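Local coordinates for protein beta-catenin homolog sys-1 (PDB 3C2G) that acts as a beta-catenin-type transcription coregulator in Wnt asymmetry signalling, binding the TCF factor POP-1 and activating or repressing target genes, at residues A230-S235 against V286-T291; R262-L267 against I301-K306; V292-N297 against L326-R331. All coordinates share one frame; numbering follows the deposited sequence.

The three contacts lie side by side along the all-helical armadillo superhelix, each joining helices or a loop 29 to 51 residues apart in the chain. Centres of contacts 1 and 2 are about 11 Å apart, those of 1 and 3 about 12 Å, and those of 2 and 3 about 14 Å. Contacts 1 and 2 share an apolar core in which Met232 SE lies 3.4 Å from Phe264 CE1. That core runs on into contact 3, where Phe264 CZ is 3.7 Å from Val292 CG1. Thr290 O, at 3.5 Å from Phe328 CE2, joins contact 1 to contact 3. Helix 285-292, the loop 292-297 and helix 298-311, consecutive in the chain, each contribute one segment, to contacts 1, 3 and 2 respectively.

Contact 1 (A230-S235 against V286-T291); sequences AVMIGS and VGAITT
Met232 and Ile233 of helix 224-239 pack on Ala288 and Ile289 of helix 285-292, two helices of the armadillo superhelix that run nearly alongside each other. Their short axes approach to 10.0 Å at an angle of 27°, with the backbones nearest at Ile233 and Ala288.

The side chains that meet are apolar, and the Met232 methyl also lies against the backbone carbonyl of Ala288. Met232, modelled as selenomethionine, reaches across and bends at its last torsion (chi3 47°), which turns its methyl, CE, toward Ala288. CE is placed 3.4 Å from Ala288 CB, a very short approach that leaves the exact position of this methyl doubtful. The selenium passes more loosely by Ile289, with Met232 SE 4.4 Å from Ile289 CG1. Ile233 starts off to one side, but its CG1 branch brings CD1 to 4.2 Å from Ala288 CB, flanking the methyl. On its far side Ile289 packs on Leu307 and Leu308 of helix 298-311, which joins helix 285-292 to the helix that follows it.

The hydroxyls of Ser235 and Thr291 bond back within their own helices. Ser235 OG gives its proton to Val231 O at 2.9 Å; that carbonyl also takes the backbone N-H of Ser235, the two donors arriving from opposite faces of its plane. The hydroxyl of Thr291 treats Gly287 in the same way, turned back along its own helix: OG1 reaches Gly287 O at 2.8 Å, with a C=O...donor angle of 146° and the donor tilted out of the carbonyl plane.

Contact 2 (R262-L267 against I301-K306); sequences RTFDLL and IRAGCK
In the buried interior of the armadillo superhelix, Phe264 of helix 251-270 lays its ring over the backbone of Gly304 in helix 298-311. This is a CH-pi contact: Gly304 CA stands 3.8 Å from the centroid of the Phe264 ring, 22° off the ring normal, and is displaced toward the rim on the side of CD2 and CE2. Phe264 CD2 also meets the Ala303-Gly304 peptide, 3.4 Å from Gly304 N. Because Gly304 carries no side chain, the ring can settle directly on the helix backbone, and the two CA atoms of Phe264 and Gly304 are 6.2 Å apart.

One residue earlier, Ala303 adds apolar surface. Its methyl points at the aromatic residue and CB touches Phe264 CD2 at 3.8 Å, while its carbonyl carbon approaches the ring obliquely. With CG beside the backbone N (chi1 -73°), the phenyl group leans from its own helix toward this Ala-Gly pair. Leu300 and Leu307, also on helix 298-311, touch the ring as well, as does Met232 of helix 224-239.

Charged groups lie at the outer margin. Asp265 OD1 and Lys306 NZ are 6.3 Å apart, too far to touch, although the opposite charges probably attract weakly; Asp265 OD2 has its salt bridge with Arg195 of helix 189-198. An aromatic side chain from one helix seated on a small-residue patch of another, with the charges kept outside, belongs to the continuous hydrophobic core of an armadillo solenoid.

Contact 3 (V292-N297 against L326-R331); sequences VVQYPN and LPFLLR
The Phe328 ring of helix 325-335 meets Val293 at its edge, where the methyl CG2 sits near the ring plane and 3.9 Å from CE2. Gln294 comes in obliquely at the end of the same ring, its CG 3.7 Å from Phe328 CZ and equally close to CE1. Phe328 has CG anti to its backbone N (chi1 172°), a torsion that carries the ring out from the helix toward the loop after helix 285-292. On helix 325-335 itself, the guanidinium of Arg331 has Phe328 CA over one face, toward the rim. Within the loop, Pro296 CD lies 3.4 Å above one face of the Tyr295 ring, and Asn297 CB lies in plane at an edge.

The Gln294 amide stands almost upright to the Phe328 ring, their planes 85° apart. Contact with the ring is made by the aliphatic CG. The polar end of Gln294 is occupied elsewhere: NE2 hydrogen-bonds to Thr291 O, at the end of the preceding helix.

Backbone turns bring these residues into place. A type I beta turn runs from Val292 to Tyr295, closed by Tyr295 N to Val292 O at 3.1 Å, and puts Val293 and Gln294 at its two central positions. Next, an inverse gamma turn centred on Pro296 joins Asn297 N to Tyr295 O at 2.7 Å. Asn297 then serves as N-cap of helix 298-311, OD1 accepting from Leu300 N, while Tyr295 OH is hydrogen-bonded to Gln242 O. The arrangement is a tight interhelical connection, turn followed by N-cap, packed against an aromatic residue of a later helix, in the stacked helices of an armadillo superhelix.

Contact 1 (A230-S235 against V286-T291)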
loop_
_atom_site.group_PDB
_atom_site.type_symbol
_atom_site.label_atom_id
_atom_site.label_comp_id
_atom_site.label_asym_id
_atom_site.label_seq_id
_atom_site.Cartn_x
_atom_site.Cartn_y
_atom_site.Cartn_z
ATOM N N ALA A 230 14.562 7.244 13.495
ATOM C CA ALA A 230 15.885 7.823 13.730
ATOM C C ALA A 230 16.927 7.211 12.780
ATOM O O ALA A 230 17.882 7.877 12.396
ATOM C CB ALA A 230 16.292 7.686 15.169
ATOM N N VAL A 231 16.689 5.971 12.367
ATOM C CA VAL A 231 17.533 5.284 11.400
ATOM C C VAL A 231 17.370 5.882 9.991
ATOM O O VAL A 231 18.364 6.129 9.299
ATOM C CB VAL A 231 17.268 3.735 11.407
ATOM C CG1 VAL A 231 17.956 3.046 10.247
ATOM C CG2 VAL A 231 17.699 3.112 12.734
HETATM N N MSE A 232 16.123 6.085 9.570
HETATM C CA MSE A 232 15.802 6.835 8.349
HETATM C C MSE A 232 16.602 8.142 8.298
HETATM O O MSE A 232 17.268 8.446 7.315
HETATM C CB MSE A 232 14.333 7.223 8.380
HETATM C CG MSE A 232 13.362 6.530 7.446
HETATM SE SE MSE A 232 11.706 7.655 7.545
HETATM C CE MSE A 232 12.583 9.367 7.335
ATOM N N ILE A 233 16.525 8.899 9.385
ATOM C CA ILE A 233 17.043 10.246 9.442
ATOM C C ILE A 233 18.557 10.286 9.566
ATOM O O ILE A 233 19.207 11.079 8.893
ATOM C CB ILE A 233 16.355 11.062 10.562
ATOM C CG1 ILE A 233 14.894 11.303 10.186
ATOM C CG2 ILE A 233 17.067 12.394 10.811
ATOM C CD1 ILE A 233 14.705 12.116 8.894
ATOM N N GLY A 234 19.100 9.451 10.442
ATOM C CA GLY A 234 20.530 9.216 10.513
ATOM C C GLY A 234 21.148 8.853 9.172
ATOM O O GLY A 234 22.195 9.378 8.816
ATOM N N SER A 235 20.507 7.970 8.418
ATOM C CA SER A 235 21.012 7.630 7.091
ATOM C C SER A 235 20.886 8.818 6.150
ATOM O O SER A 235 21.821 9.116 5.387
ATOM C CB SER A 235 20.293 6.414 6.496
ATOM O OG SER A 235 20.326 5.286 7.361
ATOM N N VAL A 286 5.564 11.669 8.997
ATOM C CA VAL A 286 5.272 12.268 7.696
ATOM C C VAL A 286 6.323 13.317 7.351
ATOM O O VAL A 286 6.820 13.365 6.211
ATOM C CB VAL A 286 3.823 12.826 7.636
ATOM C CG1 VAL A 286 3.638 13.778 6.459
ATOM C CG2 VAL A 286 2.818 11.676 7.552
ATOM N N GLY A 287 6.679 14.136 8.333
ATOM C CA GLY A 287 7.804 15.052 8.186
ATOM C C GLY A 287 9.107 14.322 7.866
ATOM O O GLY A 287 9.897 14.778 7.039
ATOM N N ALA A 288 9.332 13.192 8.526
ATOM C CA ALA A 288 10.528 12.391 8.304
ATOM C C ALA A 288 10.595 11.871 6.862
ATOM O O ALA A 288 11.598 12.041 6.177
ATOM C CB ALA A 288 10.584 11.250 9.295
ATOM N N ILE A 289 9.519 11.255 6.401
ATOM C CA ILE A 289 9.467 10.769 5.031
ATOM C C ILE A 289 9.751 11.869 4.006
ATOM O O ILE A 289 10.553 11.676 3.094
ATOM C CB ILE A 289 8.117 10.112 4.719
ATOM C CG1 ILE A 289 7.925 8.877 5.599
ATOM C CG2 ILE A 289 8.038 9.711 3.254
ATOM C CD1 ILE A 289 6.520 8.335 5.530
ATOM N N THR A 290 9.107 13.021 4.169
ATOM C CA THR A 290 9.219 14.077 3.182
ATOM C C THR A 290 10.609 14.697 3.170
ATOM O O THR A 290 11.071 15.117 2.106
ATOM C CB THR A 290 8.085 15.153 3.282
ATOM O OG1 THR A 290 8.180 15.838 4.523
ATOM C CG2 THR A 290 6.723 14.504 3.213
ATOM N N THR A 291 11.276 14.727 4.325
ATOM C CA THR A 291 12.669 15.184 4.417
ATOM C C THR A 291 13.600 14.260 3.626
ATOM O O THR A 291 14.463 14.726 2.883
ATOM C CB THR A 291 13.162 15.230 5.883
ATOM O OG1 THR A 291 12.343 16.126 6.638
ATOM C CG2 THR A 291 14.640 15.706 5.982
#

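Contact 2 (R262-L267 against I301-K306)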
loop_
_atom_site.group_PDB
_atom_site.type_symbol
_atom_site.label_atom_id
_atom_site.label_comp_id
_atom_site.label_asym_id
_atom_site.label_seq_id
_atom_site.Cartn_x
_atom_site.Cartn_y
_atom_site.Cartn_z
ATOM N N ARG A 262 14.619 -0.216 2.912
ATOM C CA ARG A 262 14.143 -1.320 3.731
ATOM C C ARG A 262 13.470 -0.839 5.021
ATOM O O ARG A 262 12.603 -1.520 5.564
ATOM C CB ARG A 262 15.281 -2.305 4.032
ATOM C CG ARG A 262 15.770 -3.100 2.796
ATOM C CD ARG A 262 16.938 -4.014 3.194
ATOM N NE ARG A 262 17.565 -4.714 2.070
ATOM C CZ ARG A 262 17.494 -6.028 1.858
ATOM N NH1 ARG A 262 16.820 -6.814 2.696
ATOM N NH2 ARG A 262 18.107 -6.559 0.807
ATOM N N THR A 263 13.870 0.323 5.519
ATOM C CA THR A 263 13.175 0.922 6.651
ATOM C C THR A 263 11.767 1.375 6.252
ATOM O O THR A 263 10.832 1.181 7.017
ATOM C CB THR A 263 13.966 2.078 7.232
ATOM O OG1 THR A 263 15.214 1.578 7.725
ATOM C CG2 THR A 263 13.213 2.745 8.367
ATOM N N PHE A 264 11.617 1.945 5.056
ATOM C CA PHE A 264 10.294 2.279 4.547
ATOM C C PHE A 264 9.450 1.011 4.424
ATOM O O PHE A 264 8.299 0.982 4.858
ATOM C CB PHE A 264 10.355 2.994 3.177
ATOM C CG PHE A 264 10.853 4.433 3.224
ATOM C CD1 PHE A 264 10.636 5.244 4.331
ATOM C CD2 PHE A 264 11.511 4.981 2.116
ATOM C CE1 PHE A 264 11.077 6.578 4.339
ATOM C CE2 PHE A 264 11.954 6.310 2.112
ATOM C CZ PHE A 264 11.737 7.109 3.224
ATOM N N ASP A 265 10.019 -0.031 3.830
ATOM C CA ASP A 265 9.325 -1.310 3.651
ATOM C C ASP A 265 8.896 -1.929 4.986
ATOM O O ASP A 265 7.775 -2.399 5.112
ATOM C CB ASP A 265 10.206 -2.290 2.865
ATOM C CG ASP A 265 9.510 -3.629 2.591
ATOM O OD1 ASP A 265 8.421 -3.637 1.964
ATOM O OD2 ASP A 265 10.051 -4.679 3.005
ATOM N N LEU A 266 9.779 -1.907 5.986
ATOM C CA LEU A 266 9.462 -2.473 7.299
ATOM C C LEU A 266 8.342 -1.679 8.023
ATOM O O LEU A 266 7.357 -2.273 8.495
ATOM C CB LEU A 266 10.721 -2.614 8.159
ATOM C CG LEU A 266 10.593 -3.289 9.527
ATOM C CD1 LEU A 266 9.894 -4.653 9.458
ATOM C CD2 LEU A 266 11.959 -3.412 10.222
ATOM N N LEU A 267 8.472 -0.355 8.080
ATOM C CA LEU A 267 7.379 0.501 8.578
ATOM C C LEU A 267 6.042 0.246 7.869
ATOM O O LEU A 267 5.005 0.177 8.515
ATOM C CB LEU A 267 7.751 1.967 8.449
ATOM C CG LEU A 267 8.811 2.396 9.441
ATOM C CD1 LEU A 267 9.465 3.654 8.942
ATOM C CD2 LEU A 267 8.204 2.544 10.825
ATOM N N ILE A 301 12.637 7.449 -3.583
ATOM C CA ILE A 301 11.440 8.276 -3.702
ATOM C C ILE A 301 10.167 7.423 -3.843
ATOM O O ILE A 301 9.179 7.662 -3.139
ATOM C CB ILE A 301 11.574 9.348 -4.830
ATOM C CG1 ILE A 301 12.673 10.352 -4.453
ATOM C CG2 ILE A 301 10.231 10.070 -5.070
ATOM C CD1 ILE A 301 13.266 11.101 -5.617
ATOM N N ARG A 302 10.197 6.427 -4.724
ATOM C CA ARG A 302 9.063 5.499 -4.852
ATOM C C ARG A 302 8.656 4.874 -3.524
ATOM O O ARG A 302 7.466 4.737 -3.237
ATOM C CB ARG A 302 9.338 4.384 -5.871
ATOM C CG ARG A 302 8.944 4.724 -7.292
ATOM C CD ARG A 302 8.914 3.482 -8.181
ATOM N NE ARG A 302 10.258 3.043 -8.546
ATOM C CZ ARG A 302 10.977 3.559 -9.544
ATOM N NH1 ARG A 302 10.488 4.542 -10.292
ATOM N NH2 ARG A 302 12.200 3.092 -9.798
ATOM N N ALA A 303 9.642 4.489 -2.720
ATOM C CA ALA A 303 9.358 3.754 -1.505
ATOM C C ALA A 303 8.816 4.658 -0.401
ATOM O O ALA A 303 7.966 4.245 0.371
ATOM C CB ALA A 303 10.582 2.980 -1.033
ATOM N N GLY A 304 9.329 5.877 -0.328
ATOM C CA GLY A 304 8.845 6.882 0.616
ATOM C C GLY A 304 7.409 7.286 0.342
ATOM O O GLY A 304 6.583 7.354 1.266
ATOM N N CYS A 305 7.105 7.521 -0.931
ATOM C CA CYS A 305 5.766 7.937 -1.349
ATOM C C CYS A 305 4.716 6.842 -1.150
ATOM O O CYS A 305 3.572 7.133 -0.788
ATOM C CB CYS A 305 5.793 8.486 -2.781
ATOM S SG CYS A 305 6.739 10.080 -2.886
ATOM N N LYS A 306 5.123 5.592 -1.356
ATOM C CA LYS A 306 4.301 4.405 -1.058
ATOM C C LYS A 306 3.854 4.384 0.410
ATOM O O LYS A 306 2.687 4.138 0.705
ATOM C CB LYS A 306 5.106 3.141 -1.367
ATOM C CG LYS A 306 4.322 1.832 -1.380
ATOM C CD LYS A 306 5.306 0.635 -1.373
ATOM C CE LYS A 306 4.623 -0.744 -1.584
ATOM N NZ LYS A 306 3.401 -0.992 -0.744
#

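Contact 3 (V292-N297 against L326-R331)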
loop_
_atom_site.group_PDB
_atom_site.type_symbol
_atom_site.label_atom_id
_atom_site.label_comp_id
_atom_site.label_asym_id
_atom_site.label_seq_id
_atom_site.Cartn_x
_atom_site.Cartn_y
_atom_site.Cartn_z
ATOM N N VAL A 292 13.388 12.954 3.793
ATOM C CA VAL A 292 14.247 11.928 3.237
ATOM C C VAL A 292 14.102 11.839 1.729
ATOM O O VAL A 292 15.095 11.654 1.027
ATOM C CB VAL A 292 13.999 10.553 3.925
ATOM C CG1 VAL A 292 14.583 9.393 3.104
ATOM C CG2 VAL A 292 14.594 10.562 5.340
ATOM N N VAL A 293 12.881 11.992 1.226
ATOM C CA VAL A 293 12.660 11.907 -0.218
ATOM C C VAL A 293 13.122 13.135 -0.999
ATOM O O VAL A 293 12.875 13.232 -2.191
ATOM C CB VAL A 293 11.209 11.529 -0.600
ATOM C CG1 VAL A 293 10.827 10.200 0.035
ATOM C CG2 VAL A 293 10.222 12.631 -0.226
ATOM N N GLN A 294 13.812 14.058 -0.337
ATOM C CA GLN A 294 14.550 15.110 -1.053
ATOM C C GLN A 294 15.784 14.534 -1.756
ATOM O O GLN A 294 16.329 15.175 -2.646
ATOM C CB GLN A 294 14.985 16.244 -0.111
ATOM C CG GLN A 294 13.841 16.998 0.567
ATOM C CD GLN A 294 14.313 17.962 1.669
ATOM O OE1 GLN A 294 14.040 19.163 1.606
ATOM N NE2 GLN A 294 15.009 17.440 2.679
ATOM N N TYR A 295 16.241 13.343 -1.364
ATOM C CA TYR A 295 17.411 12.759 -2.014
ATOM C C TYR A 295 17.086 12.256 -3.423
ATOM O O TYR A 295 16.181 11.459 -3.602
ATOM C CB TYR A 295 18.079 11.657 -1.187
ATOM C CG TYR A 295 19.418 11.280 -1.791
ATOM C CD1 TYR A 295 20.562 12.030 -1.505
ATOM C CD2 TYR A 295 19.533 10.219 -2.699
ATOM C CE1 TYR A 295 21.780 11.729 -2.073
ATOM C CE2 TYR A 295 20.754 9.913 -3.290
ATOM C CZ TYR A 295 21.875 10.681 -2.969
ATOM O OH TYR A 295 23.103 10.404 -3.530
ATOM N N PRO A 296 17.854 12.702 -4.431
ATOM C CA PRO A 296 17.515 12.312 -5.798
ATOM C C PRO A 296 17.871 10.866 -6.115
ATOM O O PRO A 296 18.906 10.589 -6.709
ATOM C CB PRO A 296 18.316 13.294 -6.662
ATOM C CG PRO A 296 19.495 13.692 -5.791
ATOM C CD PRO A 296 19.047 13.573 -4.355
ATOM N N ASN A 297 16.991 9.959 -5.715
ATOM C CA ASN A 297 17.068 8.560 -6.083
ATOM C C ASN A 297 15.647 7.999 -6.182
ATOM O O ASN A 297 14.877 8.026 -5.204
ATOM C CB ASN A 297 17.886 7.782 -5.052
ATOM C CG ASN A 297 17.889 6.295 -5.320
ATOM O OD1 ASN A 297 16.916 5.595 -5.034
ATOM N ND2 ASN A 297 18.979 5.803 -5.886
ATOM N N LEU A 326 3.295 20.018 2.574
ATOM C CA LEU A 326 2.345 19.925 1.479
ATOM C C LEU A 326 2.817 20.598 0.201
ATOM O O LEU A 326 2.793 19.966 -0.852
ATOM C CB LEU A 326 0.955 20.404 1.902
ATOM C CG LEU A 326 -0.275 19.926 1.128
ATOM C CD1 LEU A 326 -0.169 18.499 0.658
ATOM C CD2 LEU A 326 -1.481 20.050 2.028
ATOM N N PRO A 327 3.269 21.867 0.270
ATOM C CA PRO A 327 3.825 22.463 -0.953
ATOM C C PRO A 327 4.969 21.656 -1.562
ATOM O O PRO A 327 5.077 21.576 -2.793
ATOM C CB PRO A 327 4.328 23.823 -0.482
ATOM C CG PRO A 327 3.487 24.133 0.693
ATOM C CD PRO A 327 3.260 22.832 1.383
ATOM N N PHE A 328 5.805 21.053 -0.721
ATOM C CA PHE A 328 6.901 20.231 -1.228
ATOM C C PHE A 328 6.362 19.060 -2.023
ATOM O O PHE A 328 6.798 18.799 -3.135
ATOM C CB PHE A 328 7.811 19.742 -0.091
ATOM C CG PHE A 328 8.842 18.735 -0.531
ATOM C CD1 PHE A 328 10.035 19.155 -1.121
ATOM C CD2 PHE A 328 8.610 17.363 -0.378
ATOM C CE1 PHE A 328 10.998 18.218 -1.550
ATOM C CE2 PHE A 328 9.551 16.428 -0.806
ATOM C CZ PHE A 328 10.753 16.855 -1.390
ATOM N N LEU A 329 5.402 18.352 -1.445
ATOM C CA LEU A 329 4.774 17.219 -2.122
ATOM C C LEU A 329 4.047 17.594 -3.418
ATOM O O LEU A 329 4.103 16.850 -4.388
ATOM C CB LEU A 329 3.856 16.456 -1.163
ATOM C CG LEU A 329 4.610 15.789 0.005
ATOM C CD1 LEU A 329 3.644 15.161 0.978
ATOM C CD2 LEU A 329 5.640 14.746 -0.481
ATOM N N LEU A 330 3.383 18.747 -3.449
ATOM C CA LEU A 330 2.766 19.210 -4.685
ATOM C C LEU A 330 3.801 19.469 -5.765
ATOM O O LEU A 330 3.580 19.131 -6.922
ATOM C CB LEU A 330 1.912 20.456 -4.444
ATOM C CG LEU A 330 0.696 20.148 -3.578
ATOM C CD1 LEU A 330 0.132 21.411 -2.975
ATOM C CD2 LEU A 330 -0.345 19.382 -4.374
ATOM N N ARG A 331 4.930 20.054 -5.379
ATOM C CA ARG A 331 6.029 20.292 -6.300
ATOM C C ARG A 331 6.563 18.981 -6.859
ATOM O O ARG A 331 6.789 18.856 -8.060
ATOM C CB ARG A 331 7.149 21.054 -5.604
ATOM C CG ARG A 331 8.014 21.888 -6.548
ATOM C CD ARG A 331 9.014 22.777 -5.770
ATOM N NE ARG A 331 8.427 23.386 -4.561
ATOM C CZ ARG A 331 8.904 23.229 -3.323
ATOM N NH1 ARG A 331 10.003 22.504 -3.110
ATOM N NH2 ARG A 331 8.292 23.812 -2.297
#